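Local coordinates for venom allergen-like (VAL) 4 protein (Schistosoma mansoni, PDB 4P27) that is a lipid-binding SCP/TAPS (CAP superfamily) protein that lacks the prototypical CAP motifs, at residues K48-Q51 against Q52-C56. Residues are numbered along the deposited sequence; the frame is centred on the assembly and turned at random.
Sequences KAKQ and QAKRC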
ATOM      1  N   LYS A  48     -15.326   0.812   0.648  1.00 34.16           N
ATOM      2  CA  LYS A  48     -15.260   1.651  -0.550  1.00 31.78           C
ATOM      3  C   LYS A  48     -14.362   0.966  -1.564  1.00 31.20           C
ATOM      4  O   LYS A  48     -14.662   0.972  -2.787  1.00 29.74           O
ATOM      5  CB  LYS A  48     -14.857   3.067  -0.258  1.00 32.82           C
ATOM      6  CG  LYS A  48     -16.069   3.807   0.386  1.00 53.19           C
ATOM      7  CD  LYS A  48     -17.016   4.481  -0.611  1.00 45.49           C
ATOM      8  CE  LYS A  48     -16.207   5.278  -1.625  1.00 57.93           C
ATOM      9  NZ  LYS A  48     -17.081   5.934  -2.609  1.00 55.95           N
ATOM     10  N   ALA A  49     -13.338   0.300  -1.026  1.00 28.97           N
ATOM     11  CA  ALA A  49     -12.331  -0.408  -1.866  1.00 29.24           C
ATOM     12  C   ALA A  49     -13.087  -1.474  -2.626  1.00 33.88           C
ATOM     13  O   ALA A  49     -12.869  -1.694  -3.827  1.00 33.31           O
ATOM     14  CB  ALA A  49     -11.248  -1.053  -1.012  1.00 21.47           C
ATOM     15  N   LYS A  50     -13.963  -2.156  -1.901  1.00 36.92           N
ATOM     16  CA  LYS A  50     -14.737  -3.300  -2.450  1.00 35.49           C
ATOM     17  C   LYS A  50     -15.787  -2.884  -3.501  1.00 33.44           C
ATOM     18  O   LYS A  50     -15.882  -3.499  -4.548  1.00 31.38           O
ATOM     19  CB  LYS A  50     -15.464  -4.013  -1.290  1.00 41.20           C
ATOM     20  CG  LYS A  50     -15.921  -5.403  -1.684  1.00 43.95           C
ATOM     21  CD  LYS A  50     -15.191  -6.445  -0.850  1.00 72.13           C
ATOM     22  CE  LYS A  50     -15.830  -6.703   0.533  1.00 65.49           C
ATOM     23  NZ  LYS A  50     -16.940  -7.692   0.451  1.00 76.15           N
ATOM     24  N   GLN A  51     -16.558  -1.807  -3.238  1.00 31.87           N
ATOM     25  CA  GLN A  51     -17.448  -1.269  -4.258  1.00 36.65           C
ATOM     26  C   GLN A  51     -16.671  -0.943  -5.533  1.00 39.23           C
ATOM     27  O   GLN A  51     -17.164  -1.209  -6.622  1.00 34.40           O
ATOM     28  CB  GLN A  51     -18.179   0.021  -3.755  1.00 41.37           C
ATOM     29  CG  GLN A  51     -19.146  -0.281  -2.587  1.00 56.66           C
ATOM     30  CD  GLN A  51     -19.556   0.989  -1.852  1.00 75.05           C
ATOM     31  OE1 GLN A  51     -19.177   1.229  -0.694  1.00 89.70           O
ATOM     32  NE2 GLN A  51     -20.306   1.830  -2.538  1.00 82.52           N
ATOM     33  N   GLN A  52     -15.475  -0.341  -5.397  1.00 37.23           N
ATOM     34  CA  GLN A  52     -14.638  -0.028  -6.554  1.00 32.30           C
ATOM     35  C   GLN A  52     -14.225  -1.367  -7.194  1.00 34.08           C
ATOM     36  O   GLN A  52     -14.349  -1.530  -8.396  1.00 31.81           O
ATOM     37  CB  GLN A  52     -13.367   0.658  -6.147  1.00 31.49           C
ATOM     38  CG  GLN A  52     -12.471   1.031  -7.329  1.00 33.52           C
ATOM     39  CD  GLN A  52     -11.410   2.060  -6.939  1.00 28.72           C
ATOM     40  OE1 GLN A  52     -11.594   2.798  -5.982  1.00 28.31           O
ATOM     41  NE2 GLN A  52     -10.323   2.134  -7.714  1.00 26.23           N
ATOM     42  N   ALA A  53     -13.707  -2.311  -6.422  1.00 25.74           N
ATOM     43  CA  ALA A  53     -13.160  -3.477  -7.085  1.00 25.86           C
ATOM     44  C   ALA A  53     -14.291  -4.296  -7.814  1.00 30.81           C
ATOM     45  O   ALA A  53     -14.013  -4.969  -8.823  1.00 30.42           O
ATOM     46  CB  ALA A  53     -12.481  -4.400  -6.098  1.00 24.54           C
ATOM     47  N   LYS A  54     -15.534  -4.231  -7.294  1.00 32.26           N
ATOM     48  CA  LYS A  54     -16.659  -4.975  -7.930  1.00 40.69           C
ATOM     49  C   LYS A  54     -16.980  -4.476  -9.345  1.00 42.18           C
ATOM     50  O   LYS A  54     -17.548  -5.238 -10.101  1.00 35.79           O
ATOM     51  CB  LYS A  54     -17.993  -4.890  -7.132  1.00 41.36           C
ATOM     52  CG  LYS A  54     -18.072  -5.715  -5.863  1.00 50.62           C
ATOM     53  CD  LYS A  54     -19.423  -5.469  -5.192  1.00 51.85           C
ATOM     54  CE  LYS A  54     -19.405  -5.925  -3.747  1.00 67.15           C
ATOM     55  NZ  LYS A  54     -20.750  -6.362  -3.281  1.00 72.35           N
ATOM     56  N   ARG A  55     -16.625  -3.223  -9.711  1.00 35.08           N
ATOM     57  CA  ARG A  55     -16.746  -2.795 -11.090  1.00 34.94           C
ATOM     58  C   ARG A  55     -15.843  -3.493 -12.041  1.00 36.80           C
ATOM     59  O   ARG A  55     -16.053  -3.449 -13.287  1.00 40.18           O
ATOM     60  CB  ARG A  55     -16.588  -1.258 -11.244  1.00 39.44           C
ATOM     61  CG  ARG A  55     -17.428  -0.540 -10.240  1.00 38.08           C
ATOM     62  CD  ARG A  55     -17.417   0.978 -10.498  1.00 45.68           C
ATOM     63  NE  ARG A  55     -17.885   1.534  -9.250  1.00 57.73           N
ATOM     64  CZ  ARG A  55     -17.188   2.358  -8.467  1.00 62.90           C
ATOM     65  NH1 ARG A  55     -15.973   2.809  -8.828  1.00 59.06           N
ATOM     66  NH2 ARG A  55     -17.734   2.738  -7.324  1.00 64.22           N
ATOM     67  N   CYS A  56     -14.839  -4.152 -11.506  1.00 34.89           N
ATOM     68  CA  CYS A  56     -13.888  -4.896 -12.323  1.00 31.78           C
ATOM     69  C   CYS A  56     -13.103  -4.048 -13.365  1.00 39.03           C
ATOM     70  O   CYS A  56     -12.538  -4.625 -14.358  1.00 42.67           O
ATOM     71  CB  CYS A  56     -14.623  -6.064 -13.029  1.00 34.24           C
ATOM     72  SG  CYS A  56     -14.808  -7.443 -11.883  1.00 37.49           S
TER
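Lys-50 and Lys-54 sit one helical turn apart, and their side chains cross obliquely. They meet through methylene groups, with Lys-50 CG 4.1 Å from Lys-54 CE. Lys-54 is extended beyond CG, whereas Lys-50 bends at each torsion past chi1. Lys-50 NZ and Lys-54 NZ are 5.5 Å apart, like charges that do not touch. With chi1 at -74°, the Lys-54 chain starts back along the helix, and Lys-54 CG lies 3.4 Å from Lys-50 O. Lys-50 O also accepts the backbone bond from Lys-54 N, at 2.9 Å. The bonds from Gln-52 N to Lys-48 O and from Ala-53 N to Ala-49 O belong to the same i to i+4 ladder.

On another side of the turn, Arg-55 lays its guanidinium over the backbone of the preceding turn. Gln-51 O and Gln-52 CA both lie over one face, offset toward its rim, with Gln-51 O 3.7 Å above the plane. The group forms a salt bridge through NH1 with Asp-65. The Asp-65 carboxylate may ease the repulsion between this group and the nearby Lys-48.

These residues lie toward the C-terminal end of helix 43-54 in the CAP fold, against the central sheet. Ala-49, Gln-52 and Ala-53 all touch Val-137 of strand 133-141. Gln-52 is buried, with CG anti to its own N (chi1 -179°) and the chain extended. Gln-52 CB lies 3.3 Å from Ala-49 O, and Gln-52 NE2 is hydrogen-bonded to Gln-76. Beyond the helix, Cys-56 takes a positive phi of 60°, and its disulfide to Cys-130 ties the chain to strand 122-130.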